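Local coordinates for protein aminotransferase, class IV (Brucella abortus, PDB 4TVI) that probably catalyses the pyridoxal-phosphate-dependent transfer of the amino group of leucine, isoleucine or valine to 2-oxoglutarate, a reaction of branched-chain amino-acid metabolism, at residues Asp119-Glu130 / Ser142-Pro153; Thr165-Glu173 / Thr206-Glu214. All coordinates share one frame; numbering follows the deposited sequence. Where two conformers were deposited one is given.

The two contacts follow one another along the chain, interaction 1 (119-130 with 142-153) closing before interaction 2 (165-173 with 206-214) opens. They lie on opposite sides of the chain's centre, their own centres 28 Å apart and their nearest atoms about 14 Å apart, and they share no sheet. Interaction 1 pairs two inner strands of the five-stranded antiparallel sheet. Interaction 2 sets the loop after strand 160-164 against the turn between strands 202-206 and 212-215, at one end of strands of the large mixed sheet. The two sheets belong to the small and large domains of the class IV aminotransferase fold. Both contacts touch the second subunit, and interaction 2 includes Glu214, which lies beside the pyridine ring of the cofactor carried by Lys180.

Interaction 1. Residues Asp119-Glu130 / Ser142-Pro153; sequences DVYIRPMYWAEE and STDFALCLEAIP
Trp127 lays one face of its ring against Asp144, whose CB lies 4.2 Å from the six-membered centroid in a CH-pi contact, and meets at its edge the small Ala146, whose CB is 3.7 Å from Trp127 CH2. Its CG, between the backbone N and the carbonyl carbon (chi1 70°), swings the indole there. NE1 donates in the ring plane to Glu129 OE2 (2.9 Å), and a water links that oxygen to Asp144 OD2, probably easing the repulsion between the carboxylates. Lys40 bridges Asp144 OD2, Arg49 of the second subunit bridges Glu129 OE2, and Ser55 OG bonds to Glu129 OE1.

Antiparallel pairing runs from Val120-Ala151 to Ala128-Thr143, hydrogen-bonded from Tyr121-Glu150 to Trp127-Asp144 at every second pair, in the five-stranded sheet of the class IV aminotransferase fold. Beyond it, Ser142 OG accepts from Glu130 N (2.9 Å) and bonds to Leu139 O.

Branched and aromatic residues fill the face toward helix 100-111. Ile122 CG2 lies alongside Leu149 CD2 (3.5 Å), while Phe145 CD1 stands over one face of Tyr126, planes at 55°. Facing the second subunit, Arg123 NH2 passes Cys148 SG at 3.6 Å and bonds to Ala53 O of that subunit, whose Trp59 makes a cation-pi pair with the guanidinium.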
loop_
_atom_site.group_PDB
_atom_site.type_symbol
_atom_site.label_atom_id
_atom_site.label_comp_id
_atom_site.label_asym_id
_atom_site.label_seq_id
_atom_site.Cartn_x
_atom_site.Cartn_y
_atom_site.Cartn_z
ATOM N N ASP A 119 17.442 24.786 -1.827
ATOM C CA ASP A 119 17.505 23.401 -1.356
ATOM C C ASP A 119 16.318 22.609 -1.889
ATOM O O ASP A 119 15.179 23.092 -1.894
ATOM C CB ASP A 119 17.533 23.323 0.176
ATOM C CG ASP A 119 18.643 24.146 0.786
ATOM O OD1 ASP A 119 19.673 24.364 0.111
ATOM O OD2 ASP A 119 18.492 24.561 1.954
ATOM N N VAL A 120 16.586 21.397 -2.355
ATOM C CA VAL A 120 15.566 20.638 -3.055
ATOM C C VAL A 120 15.445 19.212 -2.511
ATOM O O VAL A 120 16.444 18.568 -2.175
ATOM C CB VAL A 120 15.856 20.593 -4.581
ATOM C CG1 VAL A 120 14.776 19.801 -5.320
ATOM C CG2 VAL A 120 15.965 22.010 -5.161
ATOM N N TYR A 121 14.201 18.757 -2.404
ATOM C CA TYR A 121 13.859 17.371 -2.129
ATOM C C TYR A 121 13.562 16.611 -3.429
ATOM O O TYR A 121 12.718 17.021 -4.235
ATOM C CB TYR A 121 12.680 17.321 -1.155
ATOM C CG TYR A 121 12.014 15.975 -1.011
ATOM C CD1 TYR A 121 12.725 14.846 -0.638
ATOM C CD2 TYR A 121 10.643 15.855 -1.186
ATOM C CE1 TYR A 121 12.093 13.618 -0.498
ATOM C CE2 TYR A 121 10.005 14.647 -1.040
ATOM C CZ TYR A 121 10.726 13.529 -0.697
ATOM O OH TYR A 121 10.062 12.329 -0.556
ATOM N N ILE A 122 14.292 15.515 -3.623
ATOM C CA ILE A 122 14.281 14.746 -4.865
ATOM C C ILE A 122 13.583 13.392 -4.709
ATOM O O ILE A 122 14.079 12.523 -3.990
ATOM C CB ILE A 122 15.724 14.502 -5.361
ATOM C CG1 ILE A 122 16.491 15.823 -5.472
ATOM C CG2 ILE A 122 15.725 13.748 -6.683
ATOM C CD1 ILE A 122 17.991 15.630 -5.570
ATOM N N ARG A 123 12.442 13.205 -5.369
ATOM C CA ARG A 123 11.705 11.946 -5.248
ATOM C C ARG A 123 11.476 11.261 -6.596
ATOM O O ARG A 123 10.582 11.644 -7.351
ATOM C CB ARG A 123 10.351 12.160 -4.555
ATOM C CG ARG A 123 9.547 10.851 -4.375
ATOM C CD ARG A 123 8.245 11.052 -3.597
ATOM N NE ARG A 123 7.336 11.976 -4.271
ATOM C CZ ARG A 123 7.110 13.222 -3.866
ATOM N NH1 ARG A 123 7.723 13.684 -2.786
ATOM N NH2 ARG A 123 6.271 14.004 -4.539
ATOM N N PRO A 124 12.295 10.244 -6.907
ATOM C CA PRO A 124 12.054 9.365 -8.057
ATOM C C PRO A 124 10.888 8.418 -7.784
ATOM O O PRO A 124 10.737 7.972 -6.647
ATOM C CB PRO A 124 13.364 8.579 -8.192
ATOM C CG PRO A 124 14.346 9.267 -7.295
ATOM C CD PRO A 124 13.546 9.903 -6.215
ATOM N N MET A 125 10.084 8.113 -8.799
ATOM C CA MET A 125 8.931 7.233 -8.614
ATOM C C MET A 125 8.715 6.298 -9.806
ATOM O O MET A 125 8.776 6.721 -10.959
ATOM C CB MET A 125 7.670 8.061 -8.370
ATOM C CG MET A 125 7.647 8.792 -7.036
ATOM S SD MET A 125 6.219 9.879 -6.852
ATOM C CE MET A 125 6.538 11.076 -8.147
ATOM N N TYR A 126 8.472 5.026 -9.509
ATOM C CA TYR A 126 8.119 4.020 -10.506
ATOM C C TYR A 126 6.770 3.409 -10.146
ATOM O O TYR A 126 6.468 3.250 -8.964
ATOM C CB TYR A 126 9.144 2.892 -10.568
ATOM C CG TYR A 126 10.440 3.163 -11.292
ATOM C CD1 TYR A 126 10.461 3.469 -12.647
ATOM C CD2 TYR A 126 11.651 3.033 -10.631
ATOM C CE1 TYR A 126 11.662 3.682 -13.313
ATOM C CE2 TYR A 126 12.844 3.240 -11.282
ATOM C CZ TYR A 126 12.849 3.566 -12.622
ATOM O OH TYR A 126 14.054 3.768 -13.264
ATOM N N TRP A 127 5.981 3.043 -11.152
ATOM C CA TRP A 127 4.690 2.400 -10.925
ATOM C C TRP A 127 4.200 1.690 -12.189
ATOM O O TRP A 127 4.669 1.971 -13.292
ATOM C CB TRP A 127 3.656 3.424 -10.466
ATOM C CG TRP A 127 3.249 4.380 -11.556
ATOM C CD1 TRP A 127 2.181 4.256 -12.402
ATOM C CD2 TRP A 127 3.914 5.596 -11.923
ATOM N NE1 TRP A 127 2.138 5.325 -13.267
ATOM C CE2 TRP A 127 3.192 6.160 -12.996
ATOM C CE3 TRP A 127 5.051 6.262 -11.450
ATOM C CZ2 TRP A 127 3.564 7.363 -13.598
ATOM C CZ3 TRP A 127 5.421 7.460 -12.052
ATOM C CH2 TRP A 127 4.679 7.995 -13.116
ATOM N N ALA A 128 3.245 0.783 -12.033
ATOM C CA ALA A 128 2.678 0.089 -13.185
ATOM C C ALA A 128 1.415 0.783 -13.667
ATOM O O ALA A 128 0.544 1.121 -12.866
ATOM C CB ALA A 128 2.382 -1.361 -12.846
ATOM N N GLU A 129 1.318 0.999 -14.978
ATOM C CA GLU A 129 0.108 1.571 -15.559
ATOM C C GLU A 129 -0.974 0.510 -15.779
ATOM O O GLU A 129 -2.163 0.815 -15.714
ATOM C CB GLU A 129 0.408 2.270 -16.886
ATOM C CG GLU A 129 0.972 3.666 -16.747
ATOM C CD GLU A 129 -0.041 4.646 -16.186
ATOM O OE1 GLU A 129 -1.259 4.418 -16.371
ATOM O OE2 GLU A 129 0.377 5.640 -15.555
ATOM N N GLU A 130 -0.559 -0.726 -16.053
ATOM C CA GLU A 130 -1.495 -1.805 -16.368
ATOM C C GLU A 130 -1.275 -3.029 -15.490
ATOM O O GLU A 130 -0.183 -3.235 -14.957
ATOM C CB GLU A 130 -1.366 -2.230 -17.831
ATOM C CG GLU A 130 -1.333 -1.103 -18.840
ATOM C CD GLU A 130 -1.069 -1.616 -20.241
ATOM O OE1 GLU A 130 -1.800 -2.527 -20.689
ATOM O OE2 GLU A 130 -0.119 -1.126 -20.885
ATOM N N SER A 142 4.559 -2.261 -18.400
ATOM C CA SER A 142 3.769 -1.036 -18.351
ATOM C C SER A 142 4.313 -0.061 -17.311
ATOM O O SER A 142 3.669 0.937 -16.994
ATOM C CB SER A 142 2.302 -1.350 -18.049
ATOM O OG SER A 142 2.132 -1.743 -16.698
ATOM N N THR A 143 5.513 -0.339 -16.807
ATOM C CA THR A 143 6.157 0.528 -15.821
ATOM C C THR A 143 6.415 1.923 -16.384
ATOM O O THR A 143 6.877 2.066 -17.521
ATOM C CB THR A 143 7.494 -0.072 -15.330
ATOM O OG1 THR A 143 7.243 -1.330 -14.691
ATOM C CG2 THR A 143 8.176 0.858 -14.333
ATOM N N ASP A 144 6.070 2.946 -15.604
ATOM C CA ASP A 144 6.357 4.322 -15.988
ATOM C C ASP A 144 7.129 5.031 -14.876
ATOM O O ASP A 144 7.233 4.524 -13.761
ATOM C CB ASP A 144 5.068 5.079 -16.321
ATOM C CG ASP A 144 5.298 6.216 -17.309
ATOM O OD1 ASP A 144 6.475 6.541 -17.597
ATOM O OD2 ASP A 144 4.302 6.772 -17.813
ATOM N N PHE A 145 7.651 6.212 -15.184
ATOM C CA PHE A 145 8.540 6.925 -14.274
ATOM C C PHE A 145 8.160 8.390 -14.124
ATOM O O PHE A 145 7.638 9.009 -15.055
ATOM C CB PHE A 145 9.983 6.802 -14.774
ATOM C CG PHE A 145 10.980 7.629 -14.007
ATOM C CD1 PHE A 145 11.524 7.162 -12.822
ATOM C CD2 PHE A 145 11.404 8.856 -14.494
ATOM C CE1 PHE A 145 12.451 7.910 -12.125
ATOM C CE2 PHE A 145 12.338 9.613 -13.798
ATOM C CZ PHE A 145 12.861 9.140 -12.614
ATOM N N ALA A 146 8.420 8.942 -12.947
ATOM C CA ALA A 146 8.329 10.382 -12.748
ATOM C C ALA A 146 9.329 10.806 -11.683
ATOM O O ALA A 146 9.563 10.083 -10.713
ATOM C CB ALA A 146 6.918 10.799 -12.366
ATOM N N LEU A 147 9.938 11.969 -11.886
ATOM C CA LEU A 147 10.910 12.508 -10.943
ATOM C C LEU A 147 10.434 13.863 -10.436
ATOM O O LEU A 147 10.416 14.844 -11.180
ATOM C CB LEU A 147 12.282 12.633 -11.602
ATOM C CG LEU A 147 13.422 13.180 -10.742
ATOM C CD1 LEU A 147 13.626 12.313 -9.499
ATOM C CD2 LEU A 147 14.692 13.258 -11.566
ATOM N N CYS A 148 10.053 13.917 -9.167
ATOM C CA CYS A 148 9.477 15.133 -8.604
ATOM C C CYS A 148 10.474 15.870 -7.716
ATOM O O CYS A 148 10.977 15.319 -6.729
ATOM C CB CYS A 148 8.210 14.791 -7.809
ATOM S SG CYS A 148 7.323 16.226 -7.159
ATOM N N LEU A 149 10.753 17.118 -8.078
ATOM C CA LEU A 149 11.653 17.968 -7.311
ATOM C C LEU A 149 10.883 19.088 -6.635
ATOM O O LEU A 149 10.176 19.855 -7.298
ATOM C CB LEU A 149 12.747 18.565 -8.200
ATOM C CG LEU A 149 13.541 17.609 -9.090
ATOM C CD1 LEU A 149 14.692 18.346 -9.754
ATOM C CD2 LEU A 149 14.032 16.401 -8.317
ATOM N N GLU A 150 11.007 19.169 -5.315
ATOM C CA GLU A 150 10.335 20.207 -4.544
ATOM C C GLU A 150 11.328 21.071 -3.775
ATOM O O GLU A 150 12.189 20.555 -3.058
ATOM C CB GLU A 150 9.326 19.592 -3.574
ATOM C CG GLU A 150 8.479 20.622 -2.838
ATOM C CD GLU A 150 7.380 19.983 -2.004
ATOM O OE1 GLU A 150 7.351 18.735 -1.916
ATOM O OE2 GLU A 150 6.549 20.724 -1.439
ATOM N N ALA A 151 11.201 22.385 -3.928
ATOM C CA ALA A 151 12.011 23.326 -3.172
ATOM C C ALA A 151 11.623 23.305 -1.696
ATOM O O ALA A 151 10.543 23.755 -1.316
ATOM C CB ALA A 151 11.864 24.728 -3.738
ATOM N N ILE A 152 12.493 22.733 -0.873
ATOM C CA ILE A 152 12.304 22.730 0.574
ATOM C C ILE A 152 13.577 23.179 1.275
ATOM O O ILE A 152 14.603 22.510 1.175
ATOM C CB ILE A 152 11.906 21.343 1.087
ATOM C CG1 ILE A 152 10.653 20.850 0.353
ATOM C CG2 ILE A 152 11.690 21.380 2.600
ATOM C CD1 ILE A 152 10.120 19.528 0.856
ATOM N N PRO A 153 13.523 24.323 1.975
ATOM C CA PRO A 153 14.712 24.837 2.663
ATOM C C PRO A 153 15.251 23.854 3.704
ATOM O O PRO A 153 14.476 23.271 4.464
ATOM C CB PRO A 153 14.203 26.116 3.333
ATOM C CG PRO A 153 13.029 26.529 2.505
ATOM C CD PRO A 153 12.379 25.241 2.092
HETATM O O HOH W 1 1.880 7.281 -16.946
#

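Interaction 2. Residues Thr165-Glu173 / Thr206-Glu214; sequences TSFRRPYLE and TDVLGNVAE
The guanidinium of Arg169 and the carboxylate of Glu214 form a salt bridge without a directed hydrogen bond. Glu214 OE2 lies 3.8 Å above the guanidinium plane, over its centre, while Pro170 CD occupies the opposite face. Because OE2 sits over the face, no N-H points at it and only charge attracts the pair; at 3.9 Å from Arg169 NE to Glu214 OE2 the bridge is long, and the two flat groups are turned 76° against each other. NE instead donates to Thr236 O. The arginine is folded back by bends at chi2 and chi3 (-66° and -53°), which bring its head beside the ring of Pro170, the next residue; on the way CG rests against Ala213 CB at 3.7 Å, where a methyl leaves room for the aliphatic stem.

The backbone supplies the directional link. Arg169 N gives Thr206 O a nearly straight bond of 2.9 Å, in the carbonyl plane. Two waters extend it: one joins Phe167 O to Thr206 N, the other Arg169 O to Val208 N.

Farther out, Arg168 stretches along the turn, its CD 3.6 Å from Asp207 O. Val208 CG2 meets Tyr171 CE1 obliquely at 3.8 Å, and Tyr171 and Val208 also pack on Val208 and Tyr171 of the second subunit, apolar surfaces suited to this interface.

The turn is braced from within. Asp207 OD1 accepts from Asn211 N (3.0 Å) and, weakly, from Leu209 N, while Gly210, with positive phi, fits the last position of a type I beta turn. Ala213 and Glu214 both face Val205 in a classic beta bulge, and Glu214 OE1 lies close to N1 of the modified lysine at position 180. A glutamate by the pyridine nitrogen is characteristic of the cofactor site of fold-type IV aminotransferases.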
loop_
_atom_site.group_PDB
_atom_site.type_symbol
_atom_site.label_atom_id
_atom_site.label_comp_id
_atom_site.label_asym_id
_atom_site.label_seq_id
_atom_site.Cartn_x
_atom_site.Cartn_y
_atom_site.Cartn_z
ATOM N N THR A 165 3.791 2.737 20.059
ATOM C CA THR A 165 2.596 2.579 19.245
ATOM C C THR A 165 2.047 1.165 19.389
ATOM O O THR A 165 2.791 0.217 19.650
ATOM C CB THR A 165 2.873 2.883 17.761
ATOM O OG1 THR A 165 1.700 2.590 16.991
ATOM C CG2 THR A 165 4.041 2.043 17.247
ATOM N N SER A 166 0.735 1.037 19.237
ATOM C CA SER A 166 0.071 -0.248 19.365
ATOM C C SER A 166 0.302 -1.102 18.126
ATOM O O SER A 166 0.028 -2.295 18.121
ATOM C CB SER A 166 -1.424 -0.044 19.599
ATOM O OG SER A 166 -2.024 0.516 18.447
ATOM N N PHE A 167 0.767 -0.476 17.056
ATOM C CA PHE A 167 0.992 -1.201 15.816
ATOM C C PHE A 167 2.447 -1.626 15.674
ATOM O O PHE A 167 3.330 -1.047 16.299
ATOM C CB PHE A 167 0.564 -0.344 14.629
ATOM C CG PHE A 167 -0.827 0.211 14.770
ATOM C CD1 PHE A 167 -1.933 -0.615 14.658
ATOM C CD2 PHE A 167 -1.026 1.563 15.012
ATOM C CE1 PHE A 167 -3.214 -0.108 14.790
ATOM C CE2 PHE A 167 -2.309 2.078 15.146
ATOM C CZ PHE A 167 -3.402 1.242 15.033
ATOM N N ARG A 168 2.689 -2.646 14.857
ATOM C CA ARG A 168 4.040 -3.143 14.644
ATOM C C ARG A 168 4.401 -3.136 13.165
ATOM O O ARG A 168 3.527 -3.037 12.294
ATOM C CB ARG A 168 4.214 -4.555 15.211
ATOM C CG ARG A 168 3.717 -4.733 16.628
ATOM C CD ARG A 168 4.049 -6.130 17.175
ATOM N NE ARG A 168 3.528 -6.300 18.530
ATOM C CZ ARG A 168 3.271 -7.475 19.106
ATOM N NH1 ARG A 168 3.484 -8.611 18.455
ATOM N NH2 ARG A 168 2.791 -7.511 20.341
ATOM N N ARG A 169 5.699 -3.239 12.898
ATOM C CA ARG A 169 6.216 -3.445 11.555
ATOM C C ARG A 169 5.692 -4.750 10.976
ATOM O O ARG A 169 5.590 -5.750 11.682
ATOM C CB ARG A 169 7.750 -3.481 11.566
ATOM C CG ARG A 169 8.431 -2.235 12.114
ATOM C CD ARG A 169 8.190 -1.020 11.235
ATOM N NE ARG A 169 8.540 -1.287 9.844
ATOM C CZ ARG A 169 7.971 -0.690 8.803
ATOM N NH1 ARG A 169 7.018 0.215 8.990
ATOM N NH2 ARG A 169 8.356 -0.997 7.572
ATOM N N PRO A 170 5.346 -4.743 9.688
ATOM C CA PRO A 170 5.091 -6.012 9.005
ATOM C C PRO A 170 6.403 -6.731 8.706
ATOM O O PRO A 170 7.474 -6.257 9.098
ATOM C CB PRO A 170 4.375 -5.593 7.717
ATOM C CG PRO A 170 4.593 -4.109 7.575
ATOM C CD PRO A 170 5.351 -3.598 8.763
ATOM N N TYR A 171 6.318 -7.865 8.022
ATOM C CA TYR A 171 7.499 -8.621 7.628
ATOM C C TYR A 171 7.255 -9.204 6.247
ATOM O O TYR A 171 6.121 -9.224 5.780
ATOM C CB TYR A 171 7.820 -9.720 8.652
ATOM C CG TYR A 171 6.625 -10.569 9.036
ATOM C CD1 TYR A 171 5.698 -10.115 9.969
ATOM C CD2 TYR A 171 6.418 -11.815 8.465
ATOM C CE1 TYR A 171 4.598 -10.881 10.322
ATOM C CE2 TYR A 171 5.320 -12.587 8.813
ATOM C CZ TYR A 171 4.416 -12.113 9.742
ATOM O OH TYR A 171 3.321 -12.874 10.093
ATOM N N LEU A 172 8.315 -9.698 5.615
ATOM C CA LEU A 172 8.300 -10.027 4.188
ATOM C C LEU A 172 7.180 -10.972 3.754
ATOM O O LEU A 172 6.676 -10.875 2.637
ATOM C CB LEU A 172 9.646 -10.630 3.784
ATOM C CG LEU A 172 9.878 -10.811 2.283
ATOM C CD1 LEU A 172 9.774 -9.478 1.552
ATOM C CD2 LEU A 172 11.223 -11.463 2.022
ATOM N N GLU A 173 6.803 -11.890 4.632
ATOM C CA GLU A 173 5.790 -12.882 4.303
ATOM C C GLU A 173 4.397 -12.275 4.081
ATOM O O GLU A 173 3.556 -12.865 3.397
ATOM C CB GLU A 173 5.742 -13.933 5.407
ATOM C CG GLU A 173 5.162 -15.255 4.982
ATOM C CD GLU A 173 5.576 -16.375 5.921
ATOM O OE1 GLU A 173 5.191 -16.335 7.109
ATOM O OE2 GLU A 173 6.324 -17.270 5.479
ATOM N N THR A 206 8.264 -1.215 16.903
ATOM C CA THR A 206 8.882 -2.528 17.030
ATOM C C THR A 206 8.444 -3.447 15.898
ATOM O O THR A 206 7.451 -3.178 15.215
ATOM C CB THR A 206 8.538 -3.202 18.366
ATOM O OG1 THR A 206 7.151 -3.557 18.385
ATOM C CG2 THR A 206 8.854 -2.273 19.532
ATOM N N ASP A 207 9.214 -4.507 15.673
ATOM C CA ASP A 207 8.811 -5.565 14.754
ATOM C C ASP A 207 7.922 -6.553 15.515
ATOM O O ASP A 207 7.618 -6.338 16.688
ATOM C CB ASP A 207 10.032 -6.260 14.136
ATOM C CG ASP A 207 10.994 -6.813 15.179
ATOM O OD1 ASP A 207 10.540 -7.210 16.270
ATOM O OD2 ASP A 207 12.213 -6.852 14.901
ATOM N N VAL A 208 7.537 -7.645 14.863
ATOM C CA VAL A 208 6.613 -8.603 15.455
ATOM C C VAL A 208 7.241 -9.331 16.650
ATOM O O VAL A 208 6.533 -9.811 17.542
ATOM C CB VAL A 208 6.129 -9.607 14.369
ATOM C CG1 VAL A 208 5.620 -10.916 14.971
ATOM C CG2 VAL A 208 5.038 -8.957 13.520
ATOM N N LEU A 209 8.569 -9.349 16.701
ATOM C CA LEU A 209 9.284 -9.944 17.825
ATOM C C LEU A 209 9.321 -9.025 19.042
ATOM O O LEU A 209 9.736 -9.432 20.119
ATOM C CB LEU A 209 10.713 -10.306 17.412
ATOM C CG LEU A 209 10.850 -11.351 16.309
ATOM C CD1 LEU A 209 12.310 -11.694 16.075
ATOM C CD2 LEU A 209 10.078 -12.592 16.706
ATOM N N GLY A 210 8.899 -7.780 18.868
ATOM C CA GLY A 210 8.909 -6.833 19.968
ATOM C C GLY A 210 10.240 -6.105 20.077
ATOM O O GLY A 210 10.502 -5.411 21.059
ATOM N N ASN A 211 11.082 -6.245 19.060
ATOM C CA ASN A 211 12.353 -5.537 19.049
ATOM C C ASN A 211 12.241 -4.250 18.242
ATOM O O ASN A 211 11.587 -4.222 17.198
ATOM C CB ASN A 211 13.449 -6.431 18.477
ATOM C CG ASN A 211 13.681 -7.661 19.324
ATOM O OD1 ASN A 211 13.725 -7.576 20.548
ATOM N ND2 ASN A 211 13.840 -8.812 18.678
ATOM N N VAL A 212 12.871 -3.185 18.735
ATOM C CA VAL A 212 12.820 -1.892 18.068
ATOM C C VAL A 212 13.356 -2.004 16.651
ATOM O O VAL A 212 14.396 -2.624 16.422
ATOM C CB VAL A 212 13.615 -0.818 18.838
ATOM C CG1 VAL A 212 13.618 0.492 18.072
ATOM C CG2 VAL A 212 13.022 -0.616 20.222
ATOM N N ALA A 213 12.620 -1.422 15.707
ATOM C CA ALA A 213 13.025 -1.389 14.312
ATOM C C ALA A 213 13.502 0.005 13.915
ATOM O O ALA A 213 14.594 0.170 13.383
ATOM C CB ALA A 213 11.872 -1.825 13.419
ATOM N N GLU A 214 12.661 1.002 14.171
ATOM C CA GLU A 214 12.920 2.375 13.754
ATOM C C GLU A 214 11.805 3.256 14.284
ATOM O O GLU A 214 10.982 2.800 15.080
ATOM C CB GLU A 214 13.008 2.486 12.228
ATOM C CG GLU A 214 11.795 1.908 11.500
ATOM C CD GLU A 214 11.789 2.242 10.020
ATOM O OE1 GLU A 214 12.724 2.932 9.569
ATOM O OE2 GLU A 214 10.856 1.811 9.308
HETATM O O HOH W 2 5.565 -1.141 17.873
HETATM O O HOH W 3 7.810 -7.322 11.977
#